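Local coordinates for sporulation-control protein spo0M (Bacillus subtilis, PDB 5CL2) that controls the expression of spo0A and is required for cells to pass the morphological stage 0 of sporulation, at residues Ala9-Thr14 against Lys120-Asp124; Ile42-Gln48 against Val108-Ile114; Thr67-Phe71 against Phe89-Pro94; Asp96-Thr100 against Ile126-Ala130. All blocks are in the same frame, centred on the assembly; numbering follows the deposited sequence.

Contact 1 of 4, residues Ala9-Thr14 against Lys120-Asp124; sequences AAKVDT and KSDHD. With NA (sodium ion), chain C.
T14 and the aspartates D122 and D124 close a sodium site between two strands of the beta sandwich, a fold consistent with the arrestin-like clan of this family. Strand 11-14 belongs to the three-stranded sheet and strand 120-124 to the five-stranded one; their segments run nearly parallel, 21° apart, and the cation, with ligands on both, ties one sheet to the other.

The metal bonds illustrate how a single ion can gather oxygens from both sides. T14 gives its backbone O, D124 chelates with OD1 and OD2, the latter at 2.3 Å from the sodium, and D122 binds through OD2 alone at 2.4 Å. A water completes the ligands seen. D13 only comes near, its OD1 staying 3.6 Å from the ion.

Hydrogen bonds hold the first shell in place. The anti lone pair of D122 OD2 receives T14 N at 2.8 Å and an almost straight 173°, so that one oxygen serves both metal and backbone. The water donates to D122 OD1 and H123 O, and H123 N meets D122 OD1 from above the carboxylate plane. Sodium and these donors together fix the rotation of the carboxylate and would be expected to offset the crowding of negative charge.

Toward A9 the contact becomes van der Waals packing of carbon on carbon and on carbonyl oxygen. V12 CG1, set between its backbone N and carbonyl carbon (chi1 62°), reaches S121 O at 3.6 Å and K120 CB at 3.8 Å. K120, whose NZ bonds I118 O, bends so that its CE lies 3.1 Å from A10 O.

Contact 2 of 4, residues Ile42-Gln48 against Val108-Ile114; sequences IRYIDLQ and VVTDLDI
Q48 O is met twice from the facing strand: V109 N donates to it at 2.7 Å in the carbonyl plane, and V108 CA lends a C-H contact at 3.3 Å. V109 N and O both bond to Q48, as do D111 N and O to D46, one antiparallel pair after another.

Both strands are central in the five-stranded sheet of the sandwich, and at the other end of the pairing the side chains take over. R43 grips D113 side-on, NE to OD1 at 2.8 Å and NH2 to OD2, both oxygens being approached from above the carboxylate plane while lying near the guanidinium plane. The two planes are 45° apart, so this salt bridge is a twisted one. Y44 CG stands between its backbone N and carbonyl carbon (chi1 64°), which brings the ring over D113, whose CB lies 3.6 Å from the ring centroid in a CH-pi contact with one face. From there Y44 OH donates to D111 OD2 at 3.1 Å, on the syn side but 31° out of plane. R72 adds a cation-pi contact to Y44 and a salt bridge to D46.

Between the pairs I42-I114 and I45-L112 the 42-48 strand carries one residue more than its neighbour, consistent with a beta bulge at R43 and Y44. I42, I45, L47, T110, L112 and I114 share the face turned to strand 26-34. There I45 CD1 packs on L112 CD1 at 3.8 Å, while L47 CD1 meets V108 CG1 at 4.0 Å.

Contact 3 of 4, residues Thr67-Phe71 against Phe89-Pro94; sequences TIHSF and FTFTLP
F71 and F91 meet across the two sheets of the beta sandwich, in an aromatic cluster that H69 completes. Strand 69-71 lies on an edge strand of the five-stranded sheet and strand 89-92 on an edge strand of the three-stranded one; with 9.2 Å between their axes, side chains alone bridge the gap, and the contact is made of carbon packing.

The tight part lies around F71. Its CE1 comes 3.6 Å from F91 CD1, the planes inclined at 42° in an oblique pairing, and its CZ approaches F89 CD1, which sits at the edge of the F71 ring. F71 holds CG between its backbone N and carbonyl carbon (chi1 77°), which sends the ring across to F91, and its side chain crosses those of F89 and F91 at about a right angle. L47 and V31 extend this buried region from neighbouring strands.

H69 illustrates the looser part. Its ring is tilted only 26° from that of F91 but slid so far along, with centroids 5.7 Å apart, that the two scarcely overlap; the closest atoms, H69 CD2 and F91 CD2, are 3.7 Å apart. On the outer side of the 89-92 strand, T90 and T92 turn away into solvent, T90 OG1 bonding E26.

I68 and H69 form a classic beta bulge opposite L49, and both face P94, which also packs on Q160 of the second subunit. P94 CG touches both, 3.9 Å from I68 CG2 and from H69 CB alike.

Contact 4 of 4, residues Asp96-Thr100 against Ile126-Ala130; sequences DTPIT and IFVEA
T100 N donates to V128 O at 2.7 Å and 166°, lying in the carbonyl plane on a lone pair. This bond fastens the loop that passes from one sheet of the beta sandwich to the other, between strands 84-92 and 106-114, to the end of strand 120-128. The return bond comes from a side chain: V128 N reaches T100 OG1 at 3.2 Å, weakly. OG1 stands beside its own backbone N (chi1 -72°), so the threonine offers a donor and an acceptor to the same residue, as a paired strand would with its N and O. V128 O also takes a C-H contact from I99 CA at 3.3 Å.

Around these bonds V128 is closely enclosed. Its CG1 lies 3.2 Å from P98 O, and its CG2 meets T97 CG2 at 3.7 Å, the threonine methyl being turned inward while T97 OG1 bonds P94 O. On the exposed flank T100 CG2 rests at the edge of the F127 ring, 3.9 Å from CD1.

Further out the contact borders the second half of the chain: I99 N bonds Q167 OE1 and the I99 side chain touches F169, both partners on strand 165-173. The 126-130 segment leads there too, running on into helix 132-143. At that border I99 CD1 lies along A130, 3.6 Å from CA and 3.7 Å from CB.

Contacts 1 to 4 sample one beta sandwich from its far end to its junction with the rest of the chain. Contacts 1 and 2 have centres 9 Å apart and use the neighbouring strands 120-128 and 106-114, respectively, of the five-stranded sheet. Contact 3, about 13 Å from contact 2, joins that sheet to strand 84-92 of the other, and contact 4 lies a further 13 Å on, using the same strand 120-128 as contact 1. Along the chain, contact 1 spans contact 2, which spans contact 3, while contact 4 crosses the first two. Early and late strands are thereby interlocked, with sodium and aromatic rings joining the sheets at separate places.

Contact 1 of 4, residues Ala9-Thr14 against Lys120-Asp124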
loop_
_atom_site.group_PDB
_atom_site.type_symbol
_atom_site.label_atom_id
_atom_site.label_comp_id
_atom_site.label_asym_id
_atom_site.label_seq_id
_atom_site.Cartn_x
_atom_site.Cartn_y
_atom_site.Cartn_z
ATOM N N ALA A 9 -37.529 3.251 17.242
ATOM C CA ALA A 9 -36.303 4.048 16.984
ATOM C C ALA A 9 -35.867 4.205 15.512
ATOM O O ALA A 9 -36.344 3.485 14.624
ATOM C CB ALA A 9 -35.151 3.478 17.786
ATOM N N ALA A 10 -34.934 5.128 15.268
ATOM C CA ALA A 10 -34.458 5.387 13.902
ATOM C C ALA A 10 -33.790 4.143 13.322
ATOM O O ALA A 10 -33.102 3.405 14.023
ATOM C CB ALA A 10 -33.498 6.568 13.872
ATOM N N LYS A 11 -34.050 3.895 12.043
ATOM C CA LYS A 11 -33.663 2.642 11.406
ATOM C C LYS A 11 -32.836 2.851 10.119
ATOM O O LYS A 11 -33.092 3.769 9.337
ATOM C CB LYS A 11 -34.942 1.837 11.105
ATOM C CG LYS A 11 -34.963 1.165 9.737
ATOM C CD LYS A 11 -36.378 0.797 9.259
ATOM C CE LYS A 11 -36.271 0.159 7.868
ATOM N NZ LYS A 11 -35.640 1.088 6.848
ATOM N N VAL A 12 -31.837 2.010 9.900
ATOM C CA VAL A 12 -31.069 2.103 8.676
ATOM C C VAL A 12 -31.012 0.741 7.991
ATOM O O VAL A 12 -30.898 -0.275 8.644
ATOM C CB VAL A 12 -29.641 2.669 8.934
ATOM C CG1 VAL A 12 -28.842 1.770 9.858
ATOM C CG2 VAL A 12 -28.947 2.915 7.624
ATOM N N ASP A 13 -31.169 0.729 6.676
ATOM C CA ASP A 13 -31.151 -0.494 5.898
ATOM C C ASP A 13 -30.400 -0.249 4.585
ATOM O O ASP A 13 -30.862 0.528 3.769
ATOM C CB ASP A 13 -32.599 -0.947 5.635
ATOM C CG ASP A 13 -32.694 -2.321 4.996
ATOM O OD1 ASP A 13 -31.722 -3.105 5.080
ATOM O OD2 ASP A 13 -33.763 -2.625 4.422
ATOM N N THR A 14 -29.281 -0.936 4.353
ATOM C CA THR A 14 -28.521 -0.743 3.116
ATOM C C THR A 14 -28.837 -1.882 2.162
ATOM O O THR A 14 -28.878 -3.039 2.565
ATOM C CB THR A 14 -26.998 -0.679 3.365
ATOM O OG1 THR A 14 -26.675 0.478 4.138
ATOM C CG2 THR A 14 -26.236 -0.607 2.050
ATOM N N LYS A 120 -26.475 3.945 14.658
ATOM C CA LYS A 120 -27.120 2.785 14.040
ATOM C C LYS A 120 -26.233 2.152 13.009
ATOM O O LYS A 120 -25.400 2.824 12.394
ATOM C CB LYS A 120 -28.447 3.169 13.392
ATOM C CG LYS A 120 -29.523 3.594 14.390
ATOM C CD LYS A 120 -29.949 2.391 15.225
ATOM C CE LYS A 120 -31.024 2.756 16.239
ATOM N NZ LYS A 120 -30.485 3.672 17.277
ATOM N N SER A 121 -26.416 0.866 12.767
ATOM C CA SER A 121 -25.524 0.218 11.836
ATOM C C SER A 121 -26.243 -0.773 10.955
ATOM O O SER A 121 -27.343 -1.189 11.260
ATOM C CB SER A 121 -24.384 -0.463 12.616
ATOM O OG SER A 121 -24.910 -1.371 13.571
ATOM N N ASP A 122 -25.608 -1.137 9.850
ATOM C CA ASP A 122 -26.069 -2.271 9.057
ATOM C C ASP A 122 -24.865 -3.084 8.556
ATOM O O ASP A 122 -23.781 -2.553 8.447
ATOM C CB ASP A 122 -26.919 -1.817 7.886
ATOM C CG ASP A 122 -27.664 -2.963 7.244
ATOM O OD1 ASP A 122 -27.734 -4.042 7.872
ATOM O OD2 ASP A 122 -28.207 -2.782 6.131
ATOM N N HIS A 123 -25.090 -4.354 8.232
ATOM C CA HIS A 123 -24.052 -5.274 7.768
ATOM C C HIS A 123 -24.546 -6.068 6.554
ATOM O O HIS A 123 -25.550 -6.789 6.641
ATOM C CB HIS A 123 -23.668 -6.215 8.925
ATOM C CG HIS A 123 -22.712 -7.313 8.551
ATOM N ND1 HIS A 123 -21.363 -7.253 8.820
ATOM C CD2 HIS A 123 -22.929 -8.517 7.960
ATOM C CE1 HIS A 123 -20.782 -8.370 8.405
ATOM N NE2 HIS A 123 -21.706 -9.146 7.876
ATOM N N ASP A 124 -23.844 -5.948 5.434
ATOM C CA ASP A 124 -24.192 -6.704 4.237
ATOM C C ASP A 124 -22.947 -7.452 3.746
ATOM O O ASP A 124 -22.000 -6.870 3.245
ATOM C CB ASP A 124 -24.696 -5.772 3.130
ATOM C CG ASP A 124 -26.037 -5.108 3.473
ATOM O OD1 ASP A 124 -25.994 -4.026 4.111
ATOM O OD2 ASP A 124 -27.115 -5.667 3.129
HETATM NA NA NA C . -28.429 -4.541 4.586
HETATM O O HOH W 1 -28.300 -5.964 5.973
#

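Contact 2 of 4, residues Ile42-Gln48 against Val108-Ile114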
loop_
_atom_site.group_PDB
_atom_site.type_symbol
_atom_site.label_atom_id
_atom_site.label_comp_id
_atom_site.label_asym_id
_atom_site.label_seq_id
_atom_site.Cartn_x
_atom_site.Cartn_y
_atom_site.Cartn_z
ATOM N N ILE A 42 -28.707 13.618 12.403
ATOM C CA ILE A 42 -27.748 12.669 11.888
ATOM C C ILE A 42 -26.468 13.370 11.397
ATOM O O ILE A 42 -26.526 14.240 10.533
ATOM C CB ILE A 42 -28.393 11.841 10.777
ATOM C CG1 ILE A 42 -29.394 10.868 11.436
ATOM C CG2 ILE A 42 -27.291 11.112 9.947
ATOM C CD1 ILE A 42 -30.526 10.393 10.555
ATOM N N ARG A 43 -25.317 12.992 11.949
ATOM C CA ARG A 43 -24.051 13.662 11.593
ATOM C C ARG A 43 -23.532 13.224 10.222
ATOM O O ARG A 43 -23.126 14.057 9.422
ATOM C CB ARG A 43 -23.015 13.419 12.691
ATOM C CG ARG A 43 -23.464 14.067 14.014
ATOM C CD ARG A 43 -22.372 14.212 15.045
ATOM N NE ARG A 43 -21.592 12.986 15.187
ATOM C CZ ARG A 43 -20.357 12.943 15.677
ATOM N NH1 ARG A 43 -19.766 14.064 16.076
ATOM N NH2 ARG A 43 -19.722 11.777 15.781
ATOM N N TYR A 44 -23.662 11.947 9.893
ATOM C CA TYR A 44 -23.191 11.466 8.607
ATOM C C TYR A 44 -23.599 10.016 8.426
ATOM O O TYR A 44 -23.914 9.339 9.393
ATOM C CB TYR A 44 -21.633 11.588 8.500
ATOM C CG TYR A 44 -20.896 10.722 9.509
ATOM C CD1 TYR A 44 -20.707 9.359 9.273
ATOM C CD2 TYR A 44 -20.393 11.258 10.701
ATOM C CE1 TYR A 44 -20.049 8.552 10.188
ATOM C CE2 TYR A 44 -19.719 10.440 11.636
ATOM C CZ TYR A 44 -19.556 9.088 11.361
ATOM O OH TYR A 44 -18.917 8.231 12.251
ATOM N N ILE A 45 -23.540 9.540 7.184
ATOM C CA ILE A 45 -23.631 8.120 6.893
ATOM C C ILE A 45 -22.382 7.692 6.099
ATOM O O ILE A 45 -22.141 8.190 4.977
ATOM C CB ILE A 45 -24.895 7.771 6.084
ATOM C CG1 ILE A 45 -26.163 8.262 6.801
ATOM C CG2 ILE A 45 -24.963 6.260 5.792
ATOM C CD1 ILE A 45 -27.407 8.042 5.977
ATOM N N ASP A 46 -21.613 6.778 6.700
ATOM C CA ASP A 46 -20.401 6.191 6.110
ATOM C C ASP A 46 -20.667 4.741 5.746
ATOM O O ASP A 46 -21.487 4.063 6.389
ATOM C CB ASP A 46 -19.195 6.244 7.076
ATOM C CG ASP A 46 -18.548 7.636 7.160
ATOM O OD1 ASP A 46 -18.886 8.524 6.345
ATOM O OD2 ASP A 46 -17.745 7.864 8.096
ATOM N N LEU A 47 -19.989 4.294 4.694
ATOM C CA LEU A 47 -19.923 2.891 4.306
ATOM C C LEU A 47 -18.485 2.418 4.494
ATOM O O LEU A 47 -17.544 3.172 4.221
ATOM C CB LEU A 47 -20.300 2.699 2.839
ATOM C CG LEU A 47 -21.785 2.607 2.495
ATOM C CD1 LEU A 47 -21.979 1.788 1.235
ATOM C CD2 LEU A 47 -22.632 2.121 3.666
ATOM N N GLN A 48 -18.318 1.177 4.940
ATOM C CA GLN A 48 -16.989 0.586 5.085
ATOM C C GLN A 48 -16.960 -0.795 4.491
ATOM O O GLN A 48 -17.826 -1.620 4.783
ATOM C CB GLN A 48 -16.553 0.472 6.542
ATOM C CG GLN A 48 -16.925 1.627 7.415
ATOM C CD GLN A 48 -15.764 2.039 8.299
ATOM O OE1 GLN A 48 -15.030 1.187 8.821
ATOM N NE2 GLN A 48 -15.577 3.355 8.458
ATOM N N VAL A 108 -19.771 -5.206 3.687
ATOM C CA VAL A 108 -20.096 -3.779 3.601
ATOM C C VAL A 108 -20.839 -3.356 4.871
ATOM O O VAL A 108 -21.885 -3.894 5.208
ATOM C CB VAL A 108 -20.946 -3.459 2.362
ATOM C CG1 VAL A 108 -21.417 -2.028 2.398
ATOM C CG2 VAL A 108 -20.146 -3.765 1.077
ATOM N N VAL A 109 -20.245 -2.441 5.616
ATOM C CA VAL A 109 -20.788 -1.998 6.884
ATOM C C VAL A 109 -21.260 -0.564 6.772
ATOM O O VAL A 109 -20.516 0.305 6.338
ATOM C CB VAL A 109 -19.739 -2.104 7.998
ATOM C CG1 VAL A 109 -20.246 -1.502 9.291
ATOM C CG2 VAL A 109 -19.298 -3.557 8.186
ATOM N N THR A 110 -22.512 -0.334 7.149
ATOM C CA THR A 110 -23.094 0.989 7.168
ATOM C C THR A 110 -23.008 1.520 8.583
ATOM O O THR A 110 -23.405 0.850 9.532
ATOM C CB THR A 110 -24.553 0.970 6.691
ATOM O OG1 THR A 110 -24.610 0.436 5.360
ATOM C CG2 THR A 110 -25.154 2.390 6.696
ATOM N N ASP A 111 -22.438 2.710 8.708
ATOM C CA ASP A 111 -22.345 3.437 9.966
ATOM C C ASP A 111 -23.176 4.728 9.871
ATOM O O ASP A 111 -22.807 5.662 9.165
ATOM C CB ASP A 111 -20.856 3.723 10.265
ATOM C CG ASP A 111 -20.639 4.618 11.476
ATOM O OD1 ASP A 111 -21.469 4.610 12.425
ATOM O OD2 ASP A 111 -19.592 5.305 11.494
ATOM N N LEU A 112 -24.301 4.781 10.576
ATOM C CA LEU A 112 -25.098 6.015 10.629
ATOM C C LEU A 112 -24.900 6.647 12.002
ATOM O O LEU A 112 -25.340 6.109 13.011
ATOM C CB LEU A 112 -26.587 5.734 10.349
ATOM C CG LEU A 112 -27.602 6.864 10.505
ATOM C CD1 LEU A 112 -28.645 6.849 9.393
ATOM C CD2 LEU A 112 -28.289 6.742 11.814
ATOM N N ASP A 113 -24.208 7.777 12.034
ATOM C CA ASP A 113 -23.826 8.391 13.291
ATOM C C ASP A 113 -24.887 9.414 13.667
ATOM O O ASP A 113 -25.223 10.287 12.879
ATOM C CB ASP A 113 -22.428 9.017 13.179
ATOM C CG ASP A 113 -21.936 9.618 14.484
ATOM O OD1 ASP A 113 -22.675 10.405 15.114
ATOM O OD2 ASP A 113 -20.796 9.308 14.883
ATOM N N ILE A 114 -25.433 9.269 14.868
ATOM C CA ILE A 114 -26.499 10.142 15.337
ATOM C C ILE A 114 -25.940 10.948 16.480
ATOM O O ILE A 114 -25.272 10.399 17.365
ATOM C CB ILE A 114 -27.741 9.357 15.814
ATOM C CG1 ILE A 114 -28.398 8.627 14.647
ATOM C CG2 ILE A 114 -28.763 10.288 16.475
ATOM C CD1 ILE A 114 -29.530 7.696 15.072
#

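Contact 3 of 4, residues Thr67-Phe71 against Phe89-Pro94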
loop_
_atom_site.group_PDB
_atom_site.type_symbol
_atom_site.label_atom_id
_atom_site.label_comp_id
_atom_site.label_asym_id
_atom_site.label_seq_id
_atom_site.Cartn_x
_atom_site.Cartn_y
_atom_site.Cartn_z
ATOM N N THR A 67 -10.070 -2.516 7.647
ATOM C CA THR A 67 -10.861 -1.713 6.725
ATOM C C THR A 67 -10.227 -1.658 5.345
ATOM O O THR A 67 -9.122 -1.153 5.186
ATOM C CB THR A 67 -11.051 -0.287 7.293
ATOM O OG1 THR A 67 -11.751 -0.372 8.544
ATOM C CG2 THR A 67 -11.838 0.588 6.342
ATOM N N ILE A 68 -10.925 -2.182 4.344
ATOM C CA ILE A 68 -10.432 -2.197 2.963
ATOM C C ILE A 68 -10.672 -0.870 2.247
ATOM O O ILE A 68 -9.850 -0.395 1.433
ATOM C CB ILE A 68 -11.101 -3.319 2.162
ATOM C CG1 ILE A 68 -10.721 -4.679 2.730
ATOM C CG2 ILE A 68 -10.690 -3.282 0.722
ATOM C CD1 ILE A 68 -11.593 -5.808 2.207
ATOM N N HIS A 69 -11.841 -0.295 2.502
ATOM C CA HIS A 69 -12.211 0.970 1.881
ATOM C C HIS A 69 -13.216 1.676 2.747
ATOM O O HIS A 69 -14.018 1.032 3.430
ATOM C CB HIS A 69 -12.772 0.736 0.494
ATOM C CG HIS A 69 -13.174 1.988 -0.221
ATOM N ND1 HIS A 69 -12.256 2.969 -0.542
ATOM C CD2 HIS A 69 -14.355 2.395 -0.698
ATOM C CE1 HIS A 69 -12.877 3.939 -1.193
ATOM N NE2 HIS A 69 -14.157 3.622 -1.296
ATOM N N SER A 70 -13.198 2.997 2.720
ATOM C CA SER A 70 -14.129 3.762 3.527
ATOM C C SER A 70 -14.452 5.045 2.781
ATOM O O SER A 70 -13.578 5.588 2.123
ATOM C CB SER A 70 -13.522 4.034 4.904
ATOM O OG SER A 70 -14.392 4.797 5.698
ATOM N N PHE A 71 -15.715 5.481 2.815
ATOM C CA PHE A 71 -16.114 6.771 2.252
ATOM C C PHE A 71 -17.444 7.269 2.846
ATOM O O PHE A 71 -18.216 6.489 3.409
ATOM C CB PHE A 71 -16.222 6.686 0.724
ATOM C CG PHE A 71 -17.462 6.008 0.245
ATOM C CD1 PHE A 71 -17.562 4.630 0.276
ATOM C CD2 PHE A 71 -18.535 6.752 -0.228
ATOM C CE1 PHE A 71 -18.721 3.999 -0.164
ATOM C CE2 PHE A 71 -19.692 6.134 -0.672
ATOM C CZ PHE A 71 -19.793 4.754 -0.632
ATOM N N PHE A 89 -25.637 5.297 -3.746
ATOM C CA PHE A 89 -24.182 5.412 -3.745
ATOM C C PHE A 89 -23.513 4.471 -4.738
ATOM O O PHE A 89 -24.091 3.452 -5.164
ATOM C CB PHE A 89 -23.633 5.125 -2.349
ATOM C CG PHE A 89 -23.850 3.692 -1.903
ATOM C CD1 PHE A 89 -22.937 2.687 -2.248
ATOM C CD2 PHE A 89 -24.990 3.342 -1.176
ATOM C CE1 PHE A 89 -23.150 1.370 -1.861
ATOM C CE2 PHE A 89 -25.213 2.030 -0.782
ATOM C CZ PHE A 89 -24.293 1.040 -1.125
ATOM N N THR A 90 -22.258 4.796 -5.052
ATOM C CA THR A 90 -21.416 3.933 -5.851
ATOM C C THR A 90 -19.945 4.032 -5.396
ATOM O O THR A 90 -19.454 5.113 -5.028
ATOM C CB THR A 90 -21.562 4.285 -7.355
ATOM O OG1 THR A 90 -20.941 3.277 -8.158
ATOM C CG2 THR A 90 -20.938 5.627 -7.666
ATOM N N PHE A 91 -19.241 2.901 -5.414
ATOM C CA PHE A 91 -17.801 2.924 -5.143
ATOM C C PHE A 91 -17.139 1.769 -5.853
ATOM O O PHE A 91 -17.782 0.786 -6.196
ATOM C CB PHE A 91 -17.499 2.867 -3.637
ATOM C CG PHE A 91 -17.820 1.534 -2.988
ATOM C CD1 PHE A 91 -19.104 1.271 -2.495
ATOM C CD2 PHE A 91 -16.833 0.570 -2.823
ATOM C CE1 PHE A 91 -19.413 0.062 -1.888
ATOM C CE2 PHE A 91 -17.121 -0.651 -2.212
ATOM C CZ PHE A 91 -18.415 -0.905 -1.739
ATOM N N THR A 92 -15.844 1.884 -6.068
ATOM C CA THR A 92 -15.139 0.835 -6.753
ATOM C C THR A 92 -14.478 -0.080 -5.746
ATOM O O THR A 92 -13.824 0.386 -4.813
ATOM C CB THR A 92 -14.104 1.420 -7.704
ATOM O OG1 THR A 92 -14.756 2.377 -8.544
ATOM C CG2 THR A 92 -13.475 0.327 -8.558
ATOM N N LEU A 93 -14.667 -1.380 -5.940
ATOM C CA LEU A 93 -13.989 -2.399 -5.147
ATOM C C LEU A 93 -12.498 -2.322 -5.436
ATOM O O LEU A 93 -12.078 -2.561 -6.573
ATOM C CB LEU A 93 -14.532 -3.777 -5.503
ATOM C CG LEU A 93 -14.779 -4.819 -4.420
ATOM C CD1 LEU A 93 -15.908 -4.382 -3.535
ATOM C CD2 LEU A 93 -15.078 -6.178 -5.042
ATOM N N PRO A 94 -11.692 -1.993 -4.413
ATOM C CA PRO A 94 -10.226 -1.912 -4.577
ATOM C C PRO A 94 -9.658 -3.212 -5.143
ATOM O O PRO A 94 -10.246 -4.265 -4.920
ATOM C CB PRO A 94 -9.714 -1.664 -3.154
ATOM C CG PRO A 94 -10.907 -0.993 -2.450
ATOM C CD PRO A 94 -12.148 -1.610 -3.060
#

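Contact 4 of 4, residues Asp96-Thr100 against Ile126-Ala130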
loop_
_atom_site.group_PDB
_atom_site.type_symbol
_atom_site.label_atom_id
_atom_site.label_comp_id
_atom_site.label_asym_id
_atom_site.label_seq_id
_atom_site.Cartn_x
_atom_site.Cartn_y
_atom_site.Cartn_z
ATOM N N ASP A 96 -7.077 -4.835 -4.272
ATOM C CA ASP A 96 -6.508 -5.721 -3.248
ATOM C C ASP A 96 -7.606 -6.320 -2.337
ATOM O O ASP A 96 -7.289 -6.903 -1.299
ATOM C CB ASP A 96 -5.437 -4.997 -2.409
ATOM C CG ASP A 96 -5.913 -3.627 -1.939
ATOM O OD1 ASP A 96 -7.075 -3.310 -2.258
ATOM O OD2 ASP A 96 -5.174 -2.892 -1.231
ATOM N N THR A 97 -8.884 -6.118 -2.678
ATOM C CA THR A 97 -9.978 -6.808 -1.985
ATOM C C THR A 97 -9.800 -8.326 -2.089
ATOM O O THR A 97 -9.683 -8.853 -3.197
ATOM C CB THR A 97 -11.361 -6.441 -2.584
ATOM O OG1 THR A 97 -11.562 -5.031 -2.510
ATOM C CG2 THR A 97 -12.488 -7.149 -1.846
ATOM N N PRO A 98 -9.829 -9.040 -0.949
ATOM C CA PRO A 98 -9.597 -10.486 -0.983
ATOM C C PRO A 98 -10.773 -11.204 -1.619
ATOM O O PRO A 98 -11.896 -10.680 -1.624
ATOM C CB PRO A 98 -9.509 -10.876 0.491
ATOM C CG PRO A 98 -9.617 -9.588 1.268
ATOM C CD PRO A 98 -10.260 -8.604 0.384
ATOM N N ILE A 99 -10.504 -12.387 -2.152
ATOM C CA ILE A 99 -11.503 -13.251 -2.767
ATOM C C ILE A 99 -12.250 -13.984 -1.662
ATOM O O ILE A 99 -11.627 -14.430 -0.693
ATOM C CB ILE A 99 -10.830 -14.258 -3.741
ATOM C CG1 ILE A 99 -10.322 -13.531 -4.984
ATOM C CG2 ILE A 99 -11.767 -15.394 -4.126
ATOM C CD1 ILE A 99 -9.181 -14.270 -5.693
ATOM N N THR A 100 -13.570 -14.119 -1.792
ATOM C CA THR A 100 -14.316 -14.769 -0.728
ATOM C C THR A 100 -14.334 -16.249 -1.032
ATOM O O THR A 100 -15.139 -16.739 -1.831
ATOM C CB THR A 100 -15.764 -14.241 -0.632
ATOM O OG1 THR A 100 -15.758 -12.911 -0.102
ATOM C CG2 THR A 100 -16.585 -15.117 0.284
ATOM N N ILE A 126 -20.666 -9.403 1.194
ATOM C CA ILE A 126 -20.556 -9.598 -0.244
ATOM C C ILE A 126 -19.614 -10.740 -0.593
ATOM O O ILE A 126 -18.664 -11.054 0.136
ATOM C CB ILE A 126 -20.103 -8.316 -0.960
ATOM C CG1 ILE A 126 -18.730 -7.869 -0.492
ATOM C CG2 ILE A 126 -21.071 -7.201 -0.689
ATOM C CD1 ILE A 126 -18.083 -6.875 -1.447
ATOM N N PHE A 127 -19.938 -11.433 -1.673
ATOM C CA PHE A 127 -19.056 -12.478 -2.131
ATOM C C PHE A 127 -18.152 -11.813 -3.154
ATOM O O PHE A 127 -18.637 -11.157 -4.082
ATOM C CB PHE A 127 -19.838 -13.659 -2.711
ATOM C CG PHE A 127 -20.771 -14.312 -1.714
ATOM C CD1 PHE A 127 -20.292 -15.209 -0.771
ATOM C CD2 PHE A 127 -22.130 -14.025 -1.722
ATOM C CE1 PHE A 127 -21.143 -15.796 0.146
ATOM C CE2 PHE A 127 -22.991 -14.614 -0.807
ATOM C CZ PHE A 127 -22.497 -15.504 0.126
ATOM N N VAL A 128 -16.841 -11.954 -2.961
ATOM C CA VAL A 128 -15.863 -11.384 -3.883
ATOM C C VAL A 128 -15.229 -12.482 -4.710
ATOM O O VAL A 128 -14.479 -13.307 -4.191
ATOM C CB VAL A 128 -14.768 -10.623 -3.149
ATOM C CG1 VAL A 128 -13.737 -10.122 -4.142
ATOM C CG2 VAL A 128 -15.377 -9.481 -2.335
ATOM N N GLU A 129 -15.536 -12.494 -6.001
ATOM C CA GLU A 129 -15.059 -13.555 -6.878
ATOM C C GLU A 129 -13.632 -13.367 -7.346
ATOM O O GLU A 129 -13.139 -12.246 -7.404
ATOM C CB GLU A 129 -15.963 -13.680 -8.095
ATOM C CG GLU A 129 -17.363 -14.138 -7.773
ATOM C CD GLU A 129 -18.192 -14.260 -9.020
ATOM O OE1 GLU A 129 -18.353 -13.237 -9.727
ATOM O OE2 GLU A 129 -18.671 -15.379 -9.298
ATOM N N ALA A 130 -12.972 -14.473 -7.679
ATOM C CA ALA A 130 -11.663 -14.375 -8.297
ATOM C C ALA A 130 -11.751 -13.639 -9.622
ATOM O O ALA A 130 -12.553 -13.971 -10.487
ATOM C CB ALA A 130 -11.052 -15.759 -8.502
#